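Local coordinates for protein glutathione S-transferase (Burkholderia glumae, PDB 4ISD) that probably acts as a glutathione transferase, binding glutathione in a pocket formed largely by its thioredoxin-like domain, at residues A[9-14]-A[61-66]; A[20-25]-A[202-207]; A[172-177]-A[192-197]. One frame throughout, in Å; residues are numbered along the deposited sequence.

Interaction 1 (A[9-14]-A[61-66]); sequences TLYVGA and VPTLQH. With GSH (glutathione), chain F.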
loop_
_atom_site.group_PDB
_atom_site.type_symbol
_atom_site.label_atom_id
_atom_site.label_comp_id
_atom_site.label_asym_id
_atom_site.label_seq_id
_atom_site.Cartn_x
_atom_site.Cartn_y
_atom_site.Cartn_z
ATOM N N THR A 9 -19.214 -7.411 6.523
ATOM C CA THR A 9 -19.594 -7.637 5.133
ATOM C C THR A 9 -18.394 -7.407 4.232
ATOM O O THR A 9 -17.559 -6.541 4.497
ATOM C CB THR A 9 -20.738 -6.709 4.683
ATOM O OG1 THR A 9 -21.881 -6.893 5.532
ATOM C CG2 THR A 9 -21.136 -7.015 3.247
ATOM N N LEU A 10 -18.297 -8.192 3.168
ATOM C CA LEU A 10 -17.204 -8.030 2.220
ATOM C C LEU A 10 -17.774 -7.827 0.818
ATOM O O LEU A 10 -18.647 -8.578 0.368
ATOM C CB LEU A 10 -16.251 -9.231 2.289
ATOM C CG LEU A 10 -14.955 -9.200 1.482
ATOM C CD1 LEU A 10 -13.923 -8.300 2.136
ATOM C CD2 LEU A 10 -14.399 -10.611 1.298
ATOM N N TYR A 11 -17.303 -6.772 0.163
ATOM C CA TYR A 11 -17.695 -6.427 -1.198
ATOM C C TYR A 11 -16.595 -6.931 -2.114
ATOM O O TYR A 11 -15.415 -6.619 -1.917
ATOM C CB TYR A 11 -17.880 -4.892 -1.350
ATOM C CG TYR A 11 -19.064 -4.357 -0.564
ATOM C CD1 TYR A 11 -18.948 -4.079 0.802
ATOM C CD2 TYR A 11 -20.302 -4.164 -1.173
ATOM C CE1 TYR A 11 -20.031 -3.627 1.541
ATOM C CE2 TYR A 11 -21.392 -3.707 -0.443
ATOM C CZ TYR A 11 -21.251 -3.437 0.917
ATOM O OH TYR A 11 -22.330 -2.983 1.661
ATOM N N VAL A 12 -16.973 -7.728 -3.100
ATOM C CA VAL A 12 -16.004 -8.297 -4.035
ATOM C C VAL A 12 -16.562 -8.132 -5.441
ATOM O O VAL A 12 -17.734 -7.793 -5.600
ATOM C CB VAL A 12 -15.708 -9.811 -3.729
ATOM C CG1 VAL A 12 -15.074 -9.975 -2.345
ATOM C CG2 VAL A 12 -16.973 -10.655 -3.827
ATOM N N GLY A 13 -15.729 -8.355 -6.455
ATOM C CA GLY A 13 -16.209 -8.360 -7.825
ATOM C C GLY A 13 -17.098 -9.576 -8.022
ATOM O O GLY A 13 -16.823 -10.637 -7.457
ATOM N N ALA A 14 -18.156 -9.432 -8.818
ATOM C CA ALA A 14 -19.125 -10.514 -9.006
ATOM C C ALA A 14 -18.514 -11.763 -9.633
ATOM O O ALA A 14 -19.100 -12.848 -9.557
ATOM C CB ALA A 14 -20.313 -10.039 -9.834
ATOM N N VAL A 61 -13.092 -2.822 -5.615
ATOM C CA VAL A 61 -13.256 -3.947 -4.709
ATOM C C VAL A 61 -11.850 -4.428 -4.376
ATOM O O VAL A 61 -10.943 -4.288 -5.196
ATOM C CB VAL A 61 -14.078 -5.085 -5.353
ATOM C CG1 VAL A 61 -15.547 -4.687 -5.494
ATOM C CG2 VAL A 61 -13.494 -5.469 -6.709
ATOM N N PRO A 62 -11.644 -4.972 -3.166
ATOM C CA PRO A 62 -12.593 -5.164 -2.062
ATOM C C PRO A 62 -12.878 -3.908 -1.227
ATOM O O PRO A 62 -12.102 -2.948 -1.199
ATOM C CB PRO A 62 -11.864 -6.174 -1.180
ATOM C CG PRO A 62 -10.418 -5.771 -1.360
ATOM C CD PRO A 62 -10.317 -5.520 -2.835
ATOM N N THR A 63 -14.014 -3.939 -0.541
ATOM C CA THR A 63 -14.325 -2.984 0.506
ATOM C C THR A 63 -14.865 -3.763 1.702
ATOM O O THR A 63 -15.658 -4.693 1.537
ATOM C CB THR A 63 -15.389 -1.992 0.044
ATOM O OG1 THR A 63 -14.876 -1.217 -1.049
ATOM C CG2 THR A 63 -15.798 -1.073 1.194
ATOM N N LEU A 64 -14.432 -3.394 2.904
ATOM C CA LEU A 64 -14.899 -4.060 4.119
ATOM C C LEU A 64 -15.880 -3.169 4.882
ATOM O O LEU A 64 -15.632 -1.986 5.071
ATOM C CB LEU A 64 -13.712 -4.428 5.018
ATOM C CG LEU A 64 -14.004 -5.027 6.398
ATOM C CD1 LEU A 64 -14.276 -6.530 6.318
ATOM C CD2 LEU A 64 -12.866 -4.729 7.375
ATOM N N GLN A 65 -17.005 -3.740 5.293
ATOM C CA GLN A 65 -17.876 -3.078 6.248
ATOM C C GLN A 65 -17.814 -3.791 7.591
ATOM O O GLN A 65 -18.268 -4.934 7.729
ATOM C CB GLN A 65 -19.317 -3.020 5.760
ATOM C CG GLN A 65 -20.234 -2.432 6.811
ATOM C CD GLN A 65 -21.460 -1.764 6.227
ATOM O OE1 GLN A 65 -21.837 -2.018 5.080
ATOM N NE2 GLN A 65 -22.093 -0.904 7.019
ATOM N N HIS A 66 -17.239 -3.107 8.574
ATOM C CA HIS A 66 -17.100 -3.642 9.920
ATOM C C HIS A 66 -18.026 -2.891 10.855
ATOM O O HIS A 66 -17.753 -1.754 11.247
ATOM C CB HIS A 66 -15.652 -3.530 10.408
ATOM C CG HIS A 66 -15.413 -4.209 11.723
ATOM N ND1 HIS A 66 -15.265 -3.517 12.902
ATOM C CD2 HIS A 66 -15.320 -5.520 12.041
ATOM C CE1 HIS A 66 -15.083 -4.369 13.896
ATOM N NE2 HIS A 66 -15.108 -5.591 13.399
HETATM N N1 GSH F . -4.607 -1.652 -4.067
HETATM C CA1 GSH F . -5.982 -2.083 -4.201
HETATM C C1 GSH F . -6.380 -3.095 -3.162
HETATM O O11 GSH F . -5.536 -3.875 -2.633
HETATM O O12 GSH F . -7.590 -3.143 -2.806
HETATM C CB1 GSH F . -6.315 -2.541 -5.598
HETATM C CG1 GSH F . -7.829 -2.794 -5.687
HETATM C CD1 GSH F . -8.218 -3.063 -7.153
HETATM O OE1 GSH F . -7.410 -2.855 -8.051
HETATM N N2 GSH F . -9.551 -3.577 -7.472
HETATM C CA2 GSH F . -9.964 -3.853 -8.829
HETATM C C2 GSH F . -11.094 -2.951 -9.221
HETATM O O2 GSH F . -11.925 -2.593 -8.407
HETATM C CB2 GSH F . -10.451 -5.267 -8.962
HETATM S SG2 GSH F . -9.524 -6.070 -10.247
HETATM N N3 GSH F . -11.228 -2.494 -10.583
HETATM C CA3 GSH F . -12.340 -1.618 -10.895
HETATM C C3 GSH F . -11.769 -0.260 -11.185
HETATM O O31 GSH F . -10.627 0.049 -10.740
HETATM O O32 GSH F . -12.430 0.564 -11.883
#
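Y11 and T63 pair across two neighbouring antiparallel strands of the thioredoxin-like domain, where strand 63-66 follows the cis-proline P62, the hallmark of the glutathione site in this fold. The strands 9-13 and 63-66 run at 166° with axes 4.9 Å apart. T9 with Q65 and Y11 with T63 form hydrogen-bonded pairs, and L10 with L64 is the non-hydrogen-bonded pair between them. The bond from Y11 N to T63 O spans 3.0 Å, whereas its return from T63 N to Y11 O is weak. β-Branched threonines suit such extended positions, and the leucines L10 and L64 turn to the sheet face that helices 19-31 and 74-84 pack upon.

The tyrosine side chain lies on the other face. Its CB sits 4.1 Å from T63 CB. With CG placed anti to the carbonyl carbon and beside the backbone N (chi1 -67°), the ring turns an edge to the neighbouring strand, and CD1 comes 3.4 Å from T63 O, which lies in the ring plane. At the tip, OH is 3.6 Å from Q65 OE1 and makes a weak hydrogen bond to R38; an amphipathic tyrosine fits this half-exposed face.

Where the pairing ends, V61 reaches back with its branched side chain, CG1 lying 3.6 Å from V12 C. The cis peptide before P62 leaves the backbone of V61 turned to glutathione: V61 N donates to GSH O2 at 3.0 Å, and GSH N2 donates to V61 O at 2.8 Å.

Interaction 2 (A[20-25]-A[202-207]); sequences FAMSAF and PSVQQW. With GSH (glutathione), chain F.
M22 lays its CB and CG over the face of the W207 indole where helix 19-31 of the thioredoxin-like domain meets helix 202-212 of the all-helical C-terminal domain; the short segments cross at 128° with axes 9.7 Å apart. This side is tightly filled. The M22 chain is extended as far as SD (chi1 177°), which carries CG to 3.8 Å from the centroid of the five-membered ring of W207, nearly on its normal, a CH-pi contact. SD follows obliquely, 3.6 Å from W207 CD1, in a Met-aromatic contact, and a bend at the last torsion sets CE against both methyls of V204. Small A21 leaves room for the far end of the indole, its CB 3.8 Å from W207 CH2. F25 takes the tryptophan's edge against its own face, an offset edge-to-face pair with planes 72° apart and W207 CE3 3.6 Å from F25 CG.

The solvent side is at exposed Q206, whose CB meets the rim of F25, 3.8 Å from CE1. Between residues 20-25 and 202-207 there is no hydrogen bond, so this part of the domain contact rests on dispersion and on the polarisable sulfur and rings, with buried S203, bonded through OG to E30, the polar tie beside it.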
loop_
_atom_site.group_PDB
_atom_site.type_symbol
_atom_site.label_atom_id
_atom_site.label_comp_id
_atom_site.label_asym_id
_atom_site.label_seq_id
_atom_site.Cartn_x
_atom_site.Cartn_y
_atom_site.Cartn_z
ATOM N N PHE A 20 -7.117 -9.219 -5.166
ATOM C CA PHE A 20 -7.119 -8.405 -3.968
ATOM C C PHE A 20 -8.352 -8.667 -3.132
ATOM O O PHE A 20 -8.302 -8.595 -1.905
ATOM C CB PHE A 20 -6.977 -6.927 -4.334
ATOM C CG PHE A 20 -5.745 -6.637 -5.140
ATOM C CD1 PHE A 20 -4.486 -6.952 -4.629
ATOM C CD2 PHE A 20 -5.838 -6.086 -6.415
ATOM C CE1 PHE A 20 -3.332 -6.704 -5.369
ATOM C CE2 PHE A 20 -4.699 -5.833 -7.169
ATOM C CZ PHE A 20 -3.439 -6.137 -6.645
ATOM N N ALA A 21 -9.451 -8.976 -3.808
ATOM C CA ALA A 21 -10.652 -9.425 -3.133
ATOM C C ALA A 21 -10.295 -10.691 -2.367
ATOM O O ALA A 21 -10.588 -10.830 -1.171
ATOM C CB ALA A 21 -11.745 -9.706 -4.144
ATOM N N MET A 22 -9.626 -11.603 -3.063
ATOM C CA MET A 22 -9.251 -12.884 -2.487
ATOM C C MET A 22 -8.385 -12.700 -1.246
ATOM O O MET A 22 -8.523 -13.423 -0.248
ATOM C CB MET A 22 -8.513 -13.710 -3.525
ATOM C CG MET A 22 -8.009 -15.025 -3.006
ATOM S SD MET A 22 -7.329 -15.992 -4.353
ATOM C CE MET A 22 -6.039 -16.809 -3.438
ATOM N N SER A 23 -7.510 -11.708 -1.306
ATOM C CA SER A 23 -6.624 -11.401 -0.194
ATOM C C SER A 23 -7.380 -11.049 1.087
ATOM O O SER A 23 -7.047 -11.547 2.167
ATOM C CB SER A 23 -5.703 -10.249 -0.572
ATOM O OG SER A 23 -4.731 -10.067 0.441
ATOM N N ALA A 24 -8.394 -10.191 0.965
ATOM C CA ALA A 24 -9.167 -9.770 2.136
ATOM C C ALA A 24 -9.989 -10.937 2.669
ATOM O O ALA A 24 -10.087 -11.150 3.885
ATOM C CB ALA A 24 -10.079 -8.566 1.804
ATOM N N PHE A 25 -10.592 -11.676 1.747
ATOM C CA PHE A 25 -11.343 -12.863 2.093
ATOM C C PHE A 25 -10.439 -13.806 2.887
ATOM O O PHE A 25 -10.883 -14.434 3.855
ATOM C CB PHE A 25 -11.864 -13.545 0.818
ATOM C CG PHE A 25 -12.632 -14.823 1.068
ATOM C CD1 PHE A 25 -11.969 -16.001 1.410
ATOM C CD2 PHE A 25 -14.013 -14.854 0.932
ATOM C CE1 PHE A 25 -12.673 -17.193 1.637
ATOM C CE2 PHE A 25 -14.727 -16.029 1.148
ATOM C CZ PHE A 25 -14.052 -17.212 1.503
ATOM N N PRO A 202 -6.618 -24.036 3.392
ATOM C CA PRO A 202 -8.082 -24.094 3.442
ATOM C C PRO A 202 -8.742 -22.725 3.225
ATOM O O PRO A 202 -9.825 -22.694 2.641
ATOM C CB PRO A 202 -8.361 -24.622 4.848
ATOM C CG PRO A 202 -7.171 -25.436 5.175
ATOM C CD PRO A 202 -5.995 -24.844 4.459
ATOM N N SER A 203 -8.111 -21.628 3.650
ATOM C CA SER A 203 -8.715 -20.288 3.463
ATOM C C SER A 203 -8.846 -19.891 1.990
ATOM O O SER A 203 -9.923 -19.455 1.556
ATOM C CB SER A 203 -7.985 -19.184 4.251
ATOM O OG SER A 203 -6.658 -19.017 3.781
ATOM N N VAL A 204 -7.758 -20.033 1.232
ATOM C CA VAL A 204 -7.822 -19.819 -0.214
ATOM C C VAL A 204 -8.826 -20.777 -0.871
ATOM O O VAL A 204 -9.637 -20.357 -1.698
ATOM C CB VAL A 204 -6.451 -19.992 -0.904
ATOM C CG1 VAL A 204 -6.633 -20.029 -2.421
ATOM C CG2 VAL A 204 -5.467 -18.883 -0.491
ATOM N N GLN A 205 -8.776 -22.057 -0.496
ATOM C CA GLN A 205 -9.678 -23.059 -1.073
ATOM C C GLN A 205 -11.128 -22.695 -0.835
ATOM O O GLN A 205 -11.992 -22.954 -1.673
ATOM C CB GLN A 205 -9.398 -24.464 -0.519
ATOM C CG GLN A 205 -8.171 -25.141 -1.128
ATOM C CD GLN A 205 -8.225 -25.191 -2.653
ATOM O OE1 GLN A 205 -9.094 -25.852 -3.241
ATOM N NE2 GLN A 205 -7.296 -24.481 -3.302
ATOM N N GLN A 206 -11.393 -22.088 0.315
ATOM C CA GLN A 206 -12.733 -21.630 0.619
ATOM C C GLN A 206 -13.144 -20.625 -0.446
ATOM O O GLN A 206 -14.316 -20.600 -0.856
ATOM C CB GLN A 206 -12.778 -20.987 2.005
ATOM C CG GLN A 206 -12.916 -21.962 3.145
ATOM C CD GLN A 206 -14.227 -22.691 3.085
ATOM O OE1 GLN A 206 -15.219 -22.155 2.585
ATOM N NE2 GLN A 206 -14.247 -23.927 3.575
ATOM N N TRP A 207 -12.169 -19.818 -0.898
ATOM C CA TRP A 207 -12.394 -18.814 -1.945
ATOM C C TRP A 207 -12.703 -19.437 -3.301
ATOM O O TRP A 207 -13.641 -18.995 -3.975
ATOM C CB TRP A 207 -11.211 -17.852 -2.077
ATOM C CG TRP A 207 -11.271 -16.983 -3.299
ATOM C CD1 TRP A 207 -10.701 -17.235 -4.514
ATOM C CD2 TRP A 207 -11.937 -15.713 -3.424
ATOM N NE1 TRP A 207 -10.976 -16.208 -5.386
ATOM C CE2 TRP A 207 -11.726 -15.259 -4.741
ATOM C CE3 TRP A 207 -12.679 -14.913 -2.544
ATOM C CZ2 TRP A 207 -12.234 -14.039 -5.204
ATOM C CZ3 TRP A 207 -13.189 -13.700 -3.009
ATOM C CH2 TRP A 207 -12.969 -13.280 -4.327
HETATM N N1 GSH F . -4.607 -1.652 -4.067
HETATM C CA1 GSH F . -5.982 -2.083 -4.201
HETATM C C1 GSH F . -6.380 -3.095 -3.162
HETATM O O11 GSH F . -5.536 -3.875 -2.633
HETATM O O12 GSH F . -7.590 -3.143 -2.806
HETATM C CB1 GSH F . -6.315 -2.541 -5.598
HETATM C CG1 GSH F . -7.829 -2.794 -5.687
HETATM C CD1 GSH F . -8.218 -3.063 -7.153
HETATM O OE1 GSH F . -7.410 -2.855 -8.051
HETATM N N2 GSH F . -9.551 -3.577 -7.472
HETATM C CA2 GSH F . -9.964 -3.853 -8.829
HETATM C C2 GSH F . -11.094 -2.951 -9.221
HETATM O O2 GSH F . -11.925 -2.593 -8.407
HETATM C CB2 GSH F . -10.451 -5.267 -8.962
HETATM S SG2 GSH F . -9.524 -6.070 -10.247
HETATM N N3 GSH F . -11.228 -2.494 -10.583
HETATM C CA3 GSH F . -12.340 -1.618 -10.895
HETATM C C3 GSH F . -11.769 -0.260 -11.185
HETATM O O31 GSH F . -10.627 0.049 -10.740
HETATM O O32 GSH F . -12.430 0.564 -11.883
#

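Interaction 3 (A[172-177]-A[192-197]); sequences DFALML and LRYVER
Y194 extends its ring from helix 189-199 to the side of helix 168-177, lying beside A174 and reaching F173 with its hydroxyl end. The contact lies within the all-helical C-terminal domain of the glutathione transferase fold, and the two short helical segments cross at -122° with axes 9.1 Å apart. Y194, V195 and A174 give up the most surface to it.

A174 lets the helices come close: its single methyl points to the partner helix, and its CA is the nearest to that of V195, 4.9 Å away. Y194 CE2 lies 4.1 Å from A174 CB, and the backbone N of A174 sits at the edge of the tyrosine ring, near its plane.

Because CG of Y194 stands anti to its own backbone N (chi1 174°), the long ring is carried across the gap between the helices. Its OH comes 3.5 Å from F173 CB and lies at the edge of the phenylalanine ring, in that ring's plane. The two rings meet obliquely, their planes 65° apart and their side chains crossing at about a right angle. L177 fills the angle between them, with CD1 over the face of F173 and 3.8 Å from Y194 CD2.

V195 lies beside the tyrosine on the same helix. One branch, CG2, packs 3.9 Å from L177 CB, while CG1 approaches A174 O; the branched valine thus sets one methyl toward the leucine and the other toward the alanine carbonyl. V162 and I155 from loops also pack on Y194.

Between the segments there is no hydrogen bond. The buried hydroxyl of Y194 is instead hydrogen-bonded to D170, one turn before A174 on helix 168-177, so tyrosine combines apolar packing along its ring with one directional polar bond at its tip.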
loop_
_atom_site.group_PDB
_atom_site.type_symbol
_atom_site.label_atom_id
_atom_site.label_comp_id
_atom_site.label_asym_id
_atom_site.label_seq_id
_atom_site.Cartn_x
_atom_site.Cartn_y
_atom_site.Cartn_z
ATOM N N ASP A 172 -0.649 -13.038 -1.325
ATOM C CA ASP A 172 -0.502 -11.976 -2.306
ATOM C C ASP A 172 0.614 -12.288 -3.278
ATOM O O ASP A 172 0.462 -12.112 -4.492
ATOM C CB ASP A 172 -0.216 -10.652 -1.603
ATOM C CG ASP A 172 -1.439 -10.083 -0.937
ATOM O OD1 ASP A 172 -2.551 -10.608 -1.212
ATOM O OD2 ASP A 172 -1.283 -9.112 -0.157
ATOM N N PHE A 173 1.737 -12.751 -2.727
ATOM C CA PHE A 173 2.903 -13.110 -3.523
ATOM C C PHE A 173 2.564 -14.261 -4.470
ATOM O O PHE A 173 2.871 -14.205 -5.669
ATOM C CB PHE A 173 4.065 -13.519 -2.618
ATOM C CG PHE A 173 5.401 -13.438 -3.282
ATOM C CD1 PHE A 173 5.604 -12.576 -4.351
ATOM C CD2 PHE A 173 6.459 -14.212 -2.838
ATOM C CE1 PHE A 173 6.832 -12.481 -4.963
ATOM C CE2 PHE A 173 7.692 -14.135 -3.452
ATOM C CZ PHE A 173 7.879 -13.265 -4.520
ATOM N N ALA A 174 1.920 -15.293 -3.922
ATOM C CA ALA A 174 1.605 -16.492 -4.684
ATOM C C ALA A 174 0.694 -16.160 -5.850
ATOM O O ALA A 174 0.935 -16.617 -6.977
ATOM C CB ALA A 174 0.979 -17.539 -3.799
ATOM N N LEU A 175 -0.336 -15.355 -5.593
ATOM C CA LEU A 175 -1.190 -14.866 -6.683
ATOM C C LEU A 175 -0.376 -14.162 -7.758
ATOM O O LEU A 175 -0.513 -14.476 -8.940
ATOM C CB LEU A 175 -2.299 -13.945 -6.172
ATOM C CG LEU A 175 -3.155 -14.655 -5.124
ATOM C CD1 LEU A 175 -4.393 -13.852 -4.730
ATOM C CD2 LEU A 175 -3.524 -16.035 -5.626
ATOM N N MET A 176 0.490 -13.234 -7.343
ATOM C CA MET A 176 1.285 -12.452 -8.301
ATOM C C MET A 176 2.231 -13.344 -9.079
ATOM O O MET A 176 2.381 -13.172 -10.289
ATOM C CB MET A 176 2.065 -11.340 -7.594
ATOM C CG MET A 176 2.890 -10.427 -8.514
ATOM S SD MET A 176 1.974 -9.329 -9.649
ATOM C CE MET A 176 0.513 -8.938 -8.696
ATOM N N LEU A 177 2.845 -14.322 -8.401
ATOM C CA LEU A 177 3.790 -15.221 -9.071
ATOM C C LEU A 177 3.177 -16.006 -10.231
ATOM O O LEU A 177 3.902 -16.564 -11.043
ATOM C CB LEU A 177 4.477 -16.173 -8.085
ATOM C CG LEU A 177 5.450 -15.503 -7.108
ATOM C CD1 LEU A 177 5.887 -16.485 -6.030
ATOM C CD2 LEU A 177 6.654 -14.901 -7.840
ATOM N N LEU A 192 7.430 -22.823 -7.952
ATOM C CA LEU A 192 6.239 -23.580 -8.320
ATOM C C LEU A 192 5.636 -24.234 -7.081
ATOM O O LEU A 192 4.418 -24.218 -6.892
ATOM C CB LEU A 192 6.584 -24.658 -9.348
ATOM C CG LEU A 192 7.015 -24.128 -10.717
ATOM C CD1 LEU A 192 7.276 -25.291 -11.671
ATOM C CD2 LEU A 192 5.987 -23.128 -11.294
ATOM N N ARG A 193 6.500 -24.796 -6.235
ATOM C CA ARG A 193 6.050 -25.482 -5.027
ATOM C C ARG A 193 5.398 -24.509 -4.051
ATOM O O ARG A 193 4.306 -24.761 -3.544
ATOM C CB ARG A 193 7.216 -26.221 -4.366
ATOM C CG ARG A 193 7.596 -27.524 -5.086
ATOM C CD ARG A 193 8.615 -28.337 -4.301
ATOM N NE ARG A 193 9.981 -27.845 -4.477
ATOM C CZ ARG A 193 10.778 -28.205 -5.484
ATOM N NH1 ARG A 193 10.337 -29.043 -6.414
ATOM N NH2 ARG A 193 12.015 -27.733 -5.566
ATOM N N TYR A 194 6.075 -23.393 -3.814
ATOM C CA TYR A 194 5.553 -22.299 -3.015
ATOM C C TYR A 194 4.143 -21.899 -3.464
ATOM O O TYR A 194 3.200 -21.884 -2.655
ATOM C CB TYR A 194 6.505 -21.110 -3.108
ATOM C CG TYR A 194 5.999 -19.858 -2.447
ATOM C CD1 TYR A 194 6.224 -19.626 -1.098
ATOM C CD2 TYR A 194 5.321 -18.891 -3.178
ATOM C CE1 TYR A 194 5.769 -18.477 -0.487
ATOM C CE2 TYR A 194 4.863 -17.732 -2.581
ATOM C CZ TYR A 194 5.089 -17.531 -1.233
ATOM O OH TYR A 194 4.637 -16.381 -0.630
ATOM N N VAL A 195 3.990 -21.596 -4.748
ATOM C CA VAL A 195 2.683 -21.233 -5.275
ATOM C C VAL A 195 1.648 -22.328 -4.976
ATOM O O VAL A 195 0.515 -22.047 -4.573
ATOM C CB VAL A 195 2.757 -20.999 -6.783
ATOM C CG1 VAL A 195 1.368 -20.732 -7.345
ATOM C CG2 VAL A 195 3.719 -19.852 -7.097
ATOM N N GLU A 196 2.054 -23.583 -5.151
ATOM C CA GLU A 196 1.153 -24.714 -4.960
ATOM C C GLU A 196 0.751 -24.815 -3.490
ATOM O O GLU A 196 -0.438 -24.936 -3.162
ATOM C CB GLU A 196 1.819 -26.007 -5.426
ATOM C CG GLU A 196 0.863 -27.203 -5.521
ATOM C CD GLU A 196 1.554 -28.498 -5.907
ATOM O OE1 GLU A 196 2.700 -28.454 -6.407
ATOM O OE2 GLU A 196 0.943 -29.569 -5.714
ATOM N N ARG A 197 1.757 -24.762 -2.625
ATOM C CA ARG A 197 1.623 -24.733 -1.170
ATOM C C ARG A 197 0.577 -23.690 -0.750
ATOM O O ARG A 197 -0.391 -24.000 -0.033
ATOM C CB ARG A 197 2.983 -24.291 -0.636
ATOM C CG ARG A 197 3.463 -24.886 0.648
ATOM C CD ARG A 197 4.820 -24.225 0.998
ATOM N NE ARG A 197 5.844 -24.472 -0.019
ATOM C CZ ARG A 197 6.995 -23.806 -0.121
ATOM N NH1 ARG A 197 7.273 -22.813 0.714
ATOM N NH2 ARG A 197 7.866 -24.122 -1.082
#

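From the N terminus, strand 8-13 leads into helix 19-31, and interaction 1 closes the first loop when residues 61-66 return beside residues 9-14. Interaction 2 starts inside that loop, on residues 20-25, and closes only at residues 202-207, so the two cross and join the thioredoxin-like domain to the end of the helical one. Both touch glutathione, and P62 packs against F20 and A21. Interaction 3 is a short loop lying wholly within the span of interaction 2 and uniting two C-terminal helices. It meets interaction 2 where M22 packs on L175 and S23 probably hydrogen-bonds to D172, which also forms a salt bridge to the glutathione-binding R112.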